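PDB 2R2A: zona occludens toxin N-terminal domain-containing protein from Neisseria meningitidis MC58, which is not functionally characterised but probably binds nucleotide phosphate through this N-terminal P-loop NTPase-like domain, as a membrane-anchored relative of the zonular occludens toxins. Local coordinates for residues C8-T13 and L20-M25; S16-K21 and V93-D98; K42-I47 and E79-P84. All blocks are in the same frame, centred on the assembly; numbering follows the deposited sequence.

Contact 1: C8-T13 and L20-M25; sequences CLITGT and LKMVSM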
loop_
_atom_site.group_PDB
_atom_site.type_symbol
_atom_site.label_atom_id
_atom_site.label_comp_id
_atom_site.label_asym_id
_atom_site.label_seq_id
_atom_site.Cartn_x
_atom_site.Cartn_y
_atom_site.Cartn_z
ATOM N N CYS A 8 -0.967 3.989 -4.555
ATOM C CA CYS A 8 -0.202 4.916 -3.732
ATOM C C CYS A 8 0.966 4.154 -3.117
ATOM O O CYS A 8 0.783 3.064 -2.536
ATOM C CB CYS A 8 -1.101 5.482 -2.631
ATOM S SG CYS A 8 -0.215 6.535 -1.441
ATOM N N LEU A 9 2.155 4.747 -3.212
ATOM C CA LEU A 9 3.382 4.177 -2.642
ATOM C C LEU A 9 3.850 4.981 -1.408
ATOM O O LEU A 9 3.892 6.228 -1.449
ATOM C CB LEU A 9 4.462 4.159 -3.714
ATOM C CG LEU A 9 5.894 3.779 -3.321
ATOM C CD1 LEU A 9 5.991 2.348 -2.759
ATOM C CD2 LEU A 9 6.835 3.921 -4.523
ATOM N N ILE A 10 4.188 4.289 -0.317
ATOM C CA ILE A 10 4.743 4.962 0.830
ATOM C C ILE A 10 6.108 4.309 1.117
ATOM O O ILE A 10 6.192 3.097 1.322
ATOM C CB ILE A 10 3.834 4.904 2.042
ATOM C CG1 ILE A 10 2.461 5.599 1.801
ATOM C CG2 ILE A 10 4.585 5.584 3.218
ATOM C CD1 ILE A 10 1.342 5.145 2.824
ATOM N N THR A 11 7.184 5.084 1.193
ATOM C CA THR A 11 8.494 4.528 1.445
ATOM C C THR A 11 9.194 5.280 2.579
ATOM O O THR A 11 8.727 6.367 3.001
ATOM C CB THR A 11 9.421 4.534 0.162
ATOM O OG1 THR A 11 9.553 5.885 -0.355
ATOM C CG2 THR A 11 8.761 3.620 -0.916
ATOM N N GLY A 12 10.258 4.667 3.066
ATOM C CA GLY A 12 11.029 5.201 4.205
ATOM C C GLY A 12 11.630 4.063 4.998
ATOM O O GLY A 12 11.202 2.915 4.902
ATOM N N THR A 13 12.704 4.367 5.710
ATOM C CA THR A 13 13.419 3.331 6.459
ATOM C C THR A 13 12.538 2.772 7.608
ATOM O O THR A 13 11.557 3.419 8.045
ATOM C CB THR A 13 14.706 3.926 7.104
ATOM O OG1 THR A 13 14.344 4.928 8.044
ATOM C CG2 THR A 13 15.617 4.546 6.088
ATOM N N LEU A 20 2.216 4.094 10.879
ATOM C CA LEU A 20 1.367 5.086 11.604
ATOM C C LEU A 20 0.800 6.141 10.662
ATOM O O LEU A 20 -0.347 6.543 10.816
ATOM C CB LEU A 20 2.165 5.791 12.693
ATOM C CG LEU A 20 2.516 4.924 13.898
ATOM C CD1 LEU A 20 3.487 5.698 14.703
ATOM C CD2 LEU A 20 1.240 4.609 14.689
ATOM N N LYS A 21 1.592 6.588 9.674
ATOM C CA LYS A 21 1.016 7.474 8.651
ATOM C C LYS A 21 -0.159 6.801 7.902
ATOM O O LYS A 21 -1.207 7.420 7.677
ATOM C CB LYS A 21 2.100 7.978 7.683
ATOM C CG LYS A 21 1.569 8.914 6.588
ATOM C CD LYS A 21 1.001 10.182 7.268
ATOM C CE LYS A 21 0.387 11.166 6.287
ATOM N NZ LYS A 21 -0.066 12.329 7.165
HETATM N N MSE A 22 0.026 5.548 7.509
HETATM C CA MSE A 22 -1.047 4.788 6.844
HETATM C C MSE A 22 -2.321 4.721 7.700
HETATM O O MSE A 22 -3.415 5.039 7.222
HETATM C CB MSE A 22 -0.533 3.399 6.452
HETATM C CG MSE A 22 -1.536 2.522 5.659
HETATM SE SE MSE A 22 -1.834 3.212 3.850
HETATM C CE MSE A 22 -3.705 3.899 3.992
ATOM N N VAL A 23 -2.177 4.307 8.959
ATOM C CA VAL A 23 -3.334 4.266 9.888
ATOM C C VAL A 23 -3.972 5.659 10.068
ATOM O O VAL A 23 -5.200 5.803 10.107
ATOM C CB VAL A 23 -2.938 3.649 11.258
ATOM C CG1 VAL A 23 -4.167 3.595 12.231
ATOM C CG2 VAL A 23 -2.279 2.253 11.080
ATOM N N SER A 24 -3.139 6.694 10.149
ATOM C CA SER A 24 -3.612 8.083 10.222
ATOM C C SER A 24 -4.498 8.430 9.011
ATOM O O SER A 24 -5.548 9.086 9.137
ATOM C CB SER A 24 -2.402 9.035 10.312
ATOM O OG SER A 24 -2.779 10.328 10.763
HETATM N N MSE A 25 -4.082 7.981 7.825
HETATM C CA MSE A 25 -4.885 8.158 6.599
HETATM C C MSE A 25 -6.189 7.406 6.664
HETATM O O MSE A 25 -7.249 7.933 6.300
HETATM C CB MSE A 25 -4.064 7.737 5.368
HETATM C CG MSE A 25 -2.850 8.653 5.195
HETATM SE SE MSE A 25 -1.487 7.940 3.949
HETATM C CE MSE A 25 -2.535 8.354 2.406
#
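M22 is the first residue of 20-25 to touch strand 7-11: its selenium lies 3.9 Å from CD1 of I10, and the two side chains cross at about a right angle. The CA atoms of these two residues are the nearest pair across the segments, yet they are 8.4 Å apart, so the gap is bridged by side chains alone. With CG anti to the backbone N (chi1 -176°) and a bend at chi2, M22 sets SE against I10 CD1; the further bend at chi3 only turns the terminal methyl. One turn further along the helix, M25 brings the second selenium to 4.1 Å from I10 CD1. M25 leaves the helix differently: its chain runs extended as far as SE and slides past I10 in the opposite direction. The isoleucine answers with an extended arm (chi2 161°), and its delta methyl is received by both selenomethionines, M22 SE and M25 SE being 4.7 Å apart. F127 of strand 125-130 touches M22, and Y148 of strand 144-152 touches M25, so the helix rests on I10 and on both strands flanking 7-11. With G12 in the intervening turn, this is the strand-loop-helix unit of a P-loop NTPase, consistent with the Zot family's clan, in which the first helix packs on a central parallel strand.

Contact 2: S16-K21 and V93-D98; sequences SGKTLK and VDEAQD. With SO4 (sulfate ion), chain C.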
loop_
_atom_site.group_PDB
_atom_site.type_symbol
_atom_site.label_atom_id
_atom_site.label_comp_id
_atom_site.label_asym_id
_atom_site.label_seq_id
_atom_site.Cartn_x
_atom_site.Cartn_y
_atom_site.Cartn_z
ATOM N N SER A 16 10.628 4.878 10.524
ATOM C CA SER A 16 10.351 6.251 10.049
ATOM C C SER A 16 8.889 6.650 10.251
ATOM O O SER A 16 8.550 7.821 10.171
ATOM C CB SER A 16 10.755 6.410 8.559
ATOM O OG SER A 16 9.943 5.592 7.726
ATOM N N GLY A 17 7.997 5.677 10.439
ATOM C CA GLY A 17 6.568 5.932 10.711
ATOM C C GLY A 17 5.615 5.737 9.536
ATOM O O GLY A 17 4.571 6.406 9.443
ATOM N N LYS A 18 5.933 4.788 8.667
ATOM C CA LYS A 18 5.121 4.543 7.499
ATOM C C LYS A 18 3.769 3.943 7.934
ATOM O O LYS A 18 2.728 4.377 7.458
ATOM C CB LYS A 18 5.821 3.571 6.512
ATOM C CG LYS A 18 7.144 4.036 5.873
ATOM C CD LYS A 18 7.683 2.932 4.882
ATOM C CE LYS A 18 7.980 1.567 5.567
ATOM N NZ LYS A 18 9.150 1.692 6.529
ATOM N N THR A 19 3.792 2.938 8.823
ATOM C CA THR A 19 2.543 2.315 9.229
ATOM C C THR A 19 1.646 3.308 9.979
ATOM O O THR A 19 0.441 3.354 9.733
ATOM C CB THR A 19 2.748 1.027 10.080
ATOM O OG1 THR A 19 3.431 0.059 9.289
ATOM C CG2 THR A 19 1.395 0.422 10.457
ATOM N N LEU A 20 2.216 4.094 10.879
ATOM C CA LEU A 20 1.367 5.086 11.604
ATOM C C LEU A 20 0.800 6.141 10.662
ATOM O O LEU A 20 -0.347 6.543 10.816
ATOM C CB LEU A 20 2.165 5.791 12.693
ATOM C CG LEU A 20 2.516 4.924 13.898
ATOM C CD1 LEU A 20 3.487 5.698 14.703
ATOM C CD2 LEU A 20 1.240 4.609 14.689
ATOM N N LYS A 21 1.592 6.588 9.674
ATOM C CA LYS A 21 1.016 7.474 8.651
ATOM C C LYS A 21 -0.159 6.801 7.902
ATOM O O LYS A 21 -1.207 7.420 7.677
ATOM C CB LYS A 21 2.100 7.978 7.683
ATOM C CG LYS A 21 1.569 8.914 6.588
ATOM C CD LYS A 21 1.001 10.182 7.268
ATOM C CE LYS A 21 0.387 11.166 6.287
ATOM N NZ LYS A 21 -0.066 12.329 7.165
ATOM N N VAL A 93 -0.610 -3.169 1.478
ATOM C CA VAL A 93 0.348 -4.256 1.592
ATOM C C VAL A 93 1.586 -3.654 2.238
ATOM O O VAL A 93 2.239 -2.789 1.666
ATOM C CB VAL A 93 0.632 -4.901 0.216
ATOM C CG1 VAL A 93 1.757 -5.905 0.315
ATOM C CG2 VAL A 93 -0.653 -5.629 -0.325
ATOM N N ASP A 94 1.876 -4.073 3.454
ATOM C CA ASP A 94 3.103 -3.647 4.122
ATOM C C ASP A 94 4.272 -4.545 3.634
ATOM O O ASP A 94 4.098 -5.770 3.389
ATOM C CB ASP A 94 2.916 -3.728 5.641
ATOM C CG ASP A 94 4.073 -3.106 6.400
ATOM O OD1 ASP A 94 4.639 -2.120 5.892
ATOM O OD2 ASP A 94 4.416 -3.590 7.493
ATOM N N GLU A 95 5.449 -3.949 3.503
ATOM C CA GLU A 95 6.654 -4.649 2.986
ATOM C C GLU A 95 6.290 -5.347 1.672
ATOM O O GLU A 95 6.432 -6.555 1.523
ATOM C CB GLU A 95 7.246 -5.628 4.030
ATOM C CG GLU A 95 7.936 -4.910 5.259
ATOM C CD GLU A 95 9.113 -3.924 4.890
ATOM O OE1 GLU A 95 10.199 -4.348 4.476
ATOM O OE2 GLU A 95 8.938 -2.693 5.020
ATOM N N ALA A 96 5.805 -4.545 0.731
ATOM C CA ALA A 96 5.196 -5.032 -0.488
ATOM C C ALA A 96 6.135 -5.793 -1.412
ATOM O O ALA A 96 5.654 -6.419 -2.363
ATOM C CB ALA A 96 4.567 -3.853 -1.262
ATOM N N GLN A 97 7.458 -5.670 -1.202
ATOM C CA GLN A 97 8.426 -6.412 -1.990
ATOM C C GLN A 97 8.247 -7.918 -1.803
ATOM O O GLN A 97 8.728 -8.684 -2.604
ATOM C CB GLN A 97 9.892 -5.987 -1.674
ATOM C CG GLN A 97 10.459 -6.361 -0.314
ATOM C CD GLN A 97 10.097 -5.394 0.830
ATOM O OE1 GLN A 97 9.203 -4.589 0.712
ATOM N NE2 GLN A 97 10.814 -5.501 1.945
ATOM N N ASP A 98 7.504 -8.317 -0.773
ATOM C CA ASP A 98 7.161 -9.733 -0.550
ATOM C C ASP A 98 6.146 -10.270 -1.561
ATOM O O ASP A 98 6.042 -11.497 -1.738
ATOM C CB ASP A 98 6.614 -9.924 0.874
ATOM C CG ASP A 98 7.680 -9.694 1.927
ATOM O OD1 ASP A 98 8.887 -9.645 1.567
ATOM O OD2 ASP A 98 7.332 -9.540 3.109
HETATM S S SO4 C . 7.660 2.040 9.977
HETATM O O1 SO4 C . 8.482 0.891 9.947
HETATM O O2 SO4 C . 7.790 2.795 11.183
HETATM O O3 SO4 C . 6.307 1.548 9.781
HETATM O O4 SO4 C . 8.067 2.895 8.861
HETATM O O HOH W 1 9.811 -0.936 7.051
HETATM O O HOH W 2 5.516 -0.115 7.470
HETATM O O HOH W 3 3.630 -2.537 9.727
#
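T19 and D94 face each other with OG1 and OD2 4.2 Å apart, their side chains crossing at about 90°, bridged by water. One water lies 2.6 Å from both T19 OG1 and D94 OD2; a second lies within bonding distance of T19 OG1, D94 OD1 and sulfate O3, with more acceptors near than protons. T19 can serve both because OG1 lies beside its backbone N (chi1 -62°), on the sulfate side, while D94 extends its carboxylate toward the helix with CG anti to N (chi1 -171°). K18 starts out straight, then curls at its last two torsions, bringing NZ back to 2.8 Å from sulfate O4. The same ammonium donates to a water that donates to E95 OE2. E95, bent at each torsion, offers its other oxygen to Q97 NE2 (2.8 Å, from above the carboxylate plane) and to Q131. The sulfate, probably from the crystallisation liquor, is gripped by backbone N-H groups of G15, G17, K18 and T19, the last two nearly straight at 166°. An anion nested at a helix start, faced by an acidic pair after strand 90-93, matches the Walker A and, probably, Walker B elements of a P-loop nucleotide site.

Contact 3: K42-I47 and E79-P84; sequences KVFTNI and EWIKKP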
loop_
_atom_site.group_PDB
_atom_site.type_symbol
_atom_site.label_atom_id
_atom_site.label_comp_id
_atom_site.label_asym_id
_atom_site.label_seq_id
_atom_site.Cartn_x
_atom_site.Cartn_y
_atom_site.Cartn_z
ATOM N N LYS A 42 -14.417 -2.544 1.897
ATOM C CA LYS A 42 -13.692 -3.652 2.491
ATOM C C LYS A 42 -12.189 -3.379 2.363
ATOM O O LYS A 42 -11.746 -2.919 1.311
ATOM C CB LYS A 42 -14.051 -4.942 1.758
ATOM C CG LYS A 42 -13.418 -6.177 2.327
ATOM C CD LYS A 42 -14.058 -7.454 1.711
ATOM C CE LYS A 42 -13.599 -8.699 2.479
ATOM N NZ LYS A 42 -13.947 -10.017 1.819
ATOM N N VAL A 43 -11.434 -3.633 3.437
ATOM C CA VAL A 43 -9.967 -3.437 3.488
ATOM C C VAL A 43 -9.238 -4.798 3.595
ATOM O O VAL A 43 -9.556 -5.608 4.461
ATOM C CB VAL A 43 -9.561 -2.503 4.667
ATOM C CG1 VAL A 43 -8.019 -2.288 4.740
ATOM C CG2 VAL A 43 -10.247 -1.124 4.548
ATOM N N PHE A 44 -8.316 -5.064 2.677
ATOM C CA PHE A 44 -7.452 -6.253 2.755
ATOM C C PHE A 44 -6.087 -5.759 3.169
ATOM O O PHE A 44 -5.573 -4.806 2.576
ATOM C CB PHE A 44 -7.351 -6.952 1.391
ATOM C CG PHE A 44 -8.674 -7.527 0.899
ATOM C CD1 PHE A 44 -9.478 -6.819 0.013
ATOM C CD2 PHE A 44 -9.068 -8.796 1.307
ATOM C CE1 PHE A 44 -10.697 -7.361 -0.449
ATOM C CE2 PHE A 44 -10.293 -9.349 0.867
ATOM C CZ PHE A 44 -11.097 -8.622 -0.015
ATOM N N THR A 45 -5.491 -6.367 4.184
ATOM C CA THR A 45 -4.151 -5.936 4.567
ATOM C C THR A 45 -3.402 -7.019 5.290
ATOM O O THR A 45 -4.007 -7.981 5.753
ATOM C CB THR A 45 -4.167 -4.599 5.377
ATOM O OG1 THR A 45 -2.833 -4.094 5.553
ATOM C CG2 THR A 45 -4.863 -4.761 6.731
ATOM N N ASN A 46 -2.075 -6.874 5.348
ATOM C CA ASN A 46 -1.223 -7.752 6.155
ATOM C C ASN A 46 -0.708 -7.019 7.406
ATOM O O ASN A 46 0.105 -7.571 8.141
ATOM C CB ASN A 46 -0.038 -8.322 5.322
ATOM C CG ASN A 46 0.903 -7.237 4.798
ATOM O OD1 ASN A 46 0.477 -6.132 4.466
ATOM N ND2 ASN A 46 2.206 -7.558 4.718
ATOM N N ILE A 47 -1.143 -5.767 7.628
ATOM C CA ILE A 47 -0.656 -5.004 8.782
ATOM C C ILE A 47 -1.170 -5.610 10.086
ATOM O O ILE A 47 -2.367 -5.770 10.241
ATOM C CB ILE A 47 -1.052 -3.523 8.723
ATOM C CG1 ILE A 47 -0.265 -2.795 7.595
ATOM C CG2 ILE A 47 -0.711 -2.822 10.035
ATOM C CD1 ILE A 47 -0.874 -1.475 7.272
ATOM N N GLU A 79 -6.813 -13.539 -8.710
ATOM C CA GLU A 79 -7.981 -14.419 -8.768
ATOM C C GLU A 79 -9.131 -13.839 -7.937
ATOM O O GLU A 79 -10.121 -13.361 -8.501
ATOM C CB GLU A 79 -7.638 -15.841 -8.305
ATOM C CG GLU A 79 -6.788 -16.667 -9.280
ATOM C CD GLU A 79 -6.729 -18.164 -8.919
ATOM O OE1 GLU A 79 -5.950 -18.914 -9.549
ATOM O OE2 GLU A 79 -7.474 -18.601 -8.013
ATOM N N TRP A 80 -9.004 -13.885 -6.610
ATOM C CA TRP A 80 -10.073 -13.460 -5.710
ATOM C C TRP A 80 -10.472 -11.973 -5.747
ATOM O O TRP A 80 -11.584 -11.646 -5.338
ATOM C CB TRP A 80 -9.782 -13.872 -4.264
ATOM C CG TRP A 80 -8.448 -13.452 -3.695
ATOM C CD1 TRP A 80 -7.302 -14.190 -3.694
ATOM C CD2 TRP A 80 -8.133 -12.225 -2.990
ATOM N NE1 TRP A 80 -6.293 -13.505 -3.063
ATOM C CE2 TRP A 80 -6.770 -12.303 -2.616
ATOM C CE3 TRP A 80 -8.865 -11.072 -2.648
ATOM C CZ2 TRP A 80 -6.115 -11.277 -1.907
ATOM C CZ3 TRP A 80 -8.215 -10.048 -1.950
ATOM C CH2 TRP A 80 -6.845 -10.156 -1.595
ATOM N N ILE A 81 -9.580 -11.078 -6.193
ATOM C CA ILE A 81 -9.912 -9.644 -6.273
ATOM C C ILE A 81 -11.052 -9.338 -7.275
ATOM O O ILE A 81 -11.734 -8.304 -7.150
ATOM C CB ILE A 81 -8.668 -8.723 -6.509
ATOM C CG1 ILE A 81 -8.888 -7.333 -5.909
ATOM C CG2 ILE A 81 -8.359 -8.558 -7.980
ATOM C CD1 ILE A 81 -8.844 -7.250 -4.367
ATOM N N LYS A 82 -11.261 -10.239 -8.237
ATOM C CA LYS A 82 -12.255 -10.034 -9.296
ATOM C C LYS A 82 -13.654 -10.510 -8.901
ATOM O O LYS A 82 -14.639 -10.278 -9.630
ATOM C CB LYS A 82 -11.779 -10.653 -10.618
ATOM C CG LYS A 82 -10.280 -10.413 -10.814
ATOM C CD LYS A 82 -9.831 -10.206 -12.251
ATOM C CE LYS A 82 -8.425 -9.540 -12.226
ATOM N NZ LYS A 82 -7.550 -9.914 -13.381
ATOM N N LYS A 83 -13.756 -11.158 -7.741
ATOM C CA LYS A 83 -15.057 -11.647 -7.295
ATOM C C LYS A 83 -15.922 -10.600 -6.614
ATOM O O LYS A 83 -15.434 -9.851 -5.759
ATOM C CB LYS A 83 -14.953 -12.953 -6.495
ATOM C CG LYS A 83 -14.338 -12.921 -5.117
ATOM C CD LYS A 83 -14.131 -14.393 -4.689
ATOM C CE LYS A 83 -13.265 -14.522 -3.441
ATOM N NZ LYS A 83 -12.558 -15.853 -3.411
ATOM N N PRO A 84 -17.220 -10.539 -7.008
ATOM C CA PRO A 84 -18.197 -9.533 -6.605
ATOM C C PRO A 84 -18.109 -8.974 -5.187
ATOM O O PRO A 84 -18.271 -7.775 -5.020
ATOM C CB PRO A 84 -19.558 -10.248 -6.797
ATOM C CG PRO A 84 -19.270 -11.512 -7.562
ATOM C CD PRO A 84 -17.823 -11.474 -7.978
#
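An edge-to-face aromatic pair joins F44, on parallel strand 43-45 of the P-loop-type alpha/beta sheet, to W80 of short helix 77-80. The six-membered ring of W80 turns its edge to the phenyl face: the centroids are 4.8 Å apart and the planes meet at 51°, a tilted T. CZ3 of W80 stands 3.5 Å above the F44 plane, over the ring centre, so all six phenyl carbons lie within 4.0 Å of it. The indole gets there from a chi1 of 53°, with CG lodged between its backbone N and carbonyl carbon.

Aliphatic contact is slighter. I81 CD1 approaches F44 CE1 at 4.3 Å, and I57 of the adjoining strand and L72 of the edge strand beyond it also touch both aromatic rings, placing the pair in a buried apolar layer.

Polar bonds to residues outside the pair anchor both segments. W80 NE1 is bonded to S73 O, while N86 bonds to W80 O through ND2 and to K42 NZ through OD1, tying both segments to one residue. W80 opens a type I turn that runs to K83. At the far end of the strand, T45 OG1 accepts from I47 N at 3.2 Å, closing an ST turn.

Overall arrangement
Contacts 1 and 2 are neighbours, their centres 6 Å apart; they share L20, K21 and helix 18-28, and K18 NZ reaches back to G12 O. Contact 3 lies about 19 Å from contact 1 and 18 Å from contact 2, centre to centre, further out on the same sheet. It is still tied to contact 2, because N46 OD1 accepts from D94 N and I47 meets both D94 and T19. Along the chain contact 1 closes first, and contact 3 is nested inside the loop that contact 2 closes. The sheet thus connects the aromatic packing near one edge with a phosphate-type site at the C-terminal ends of its central strands, consistent with a P-loop NTPase domain.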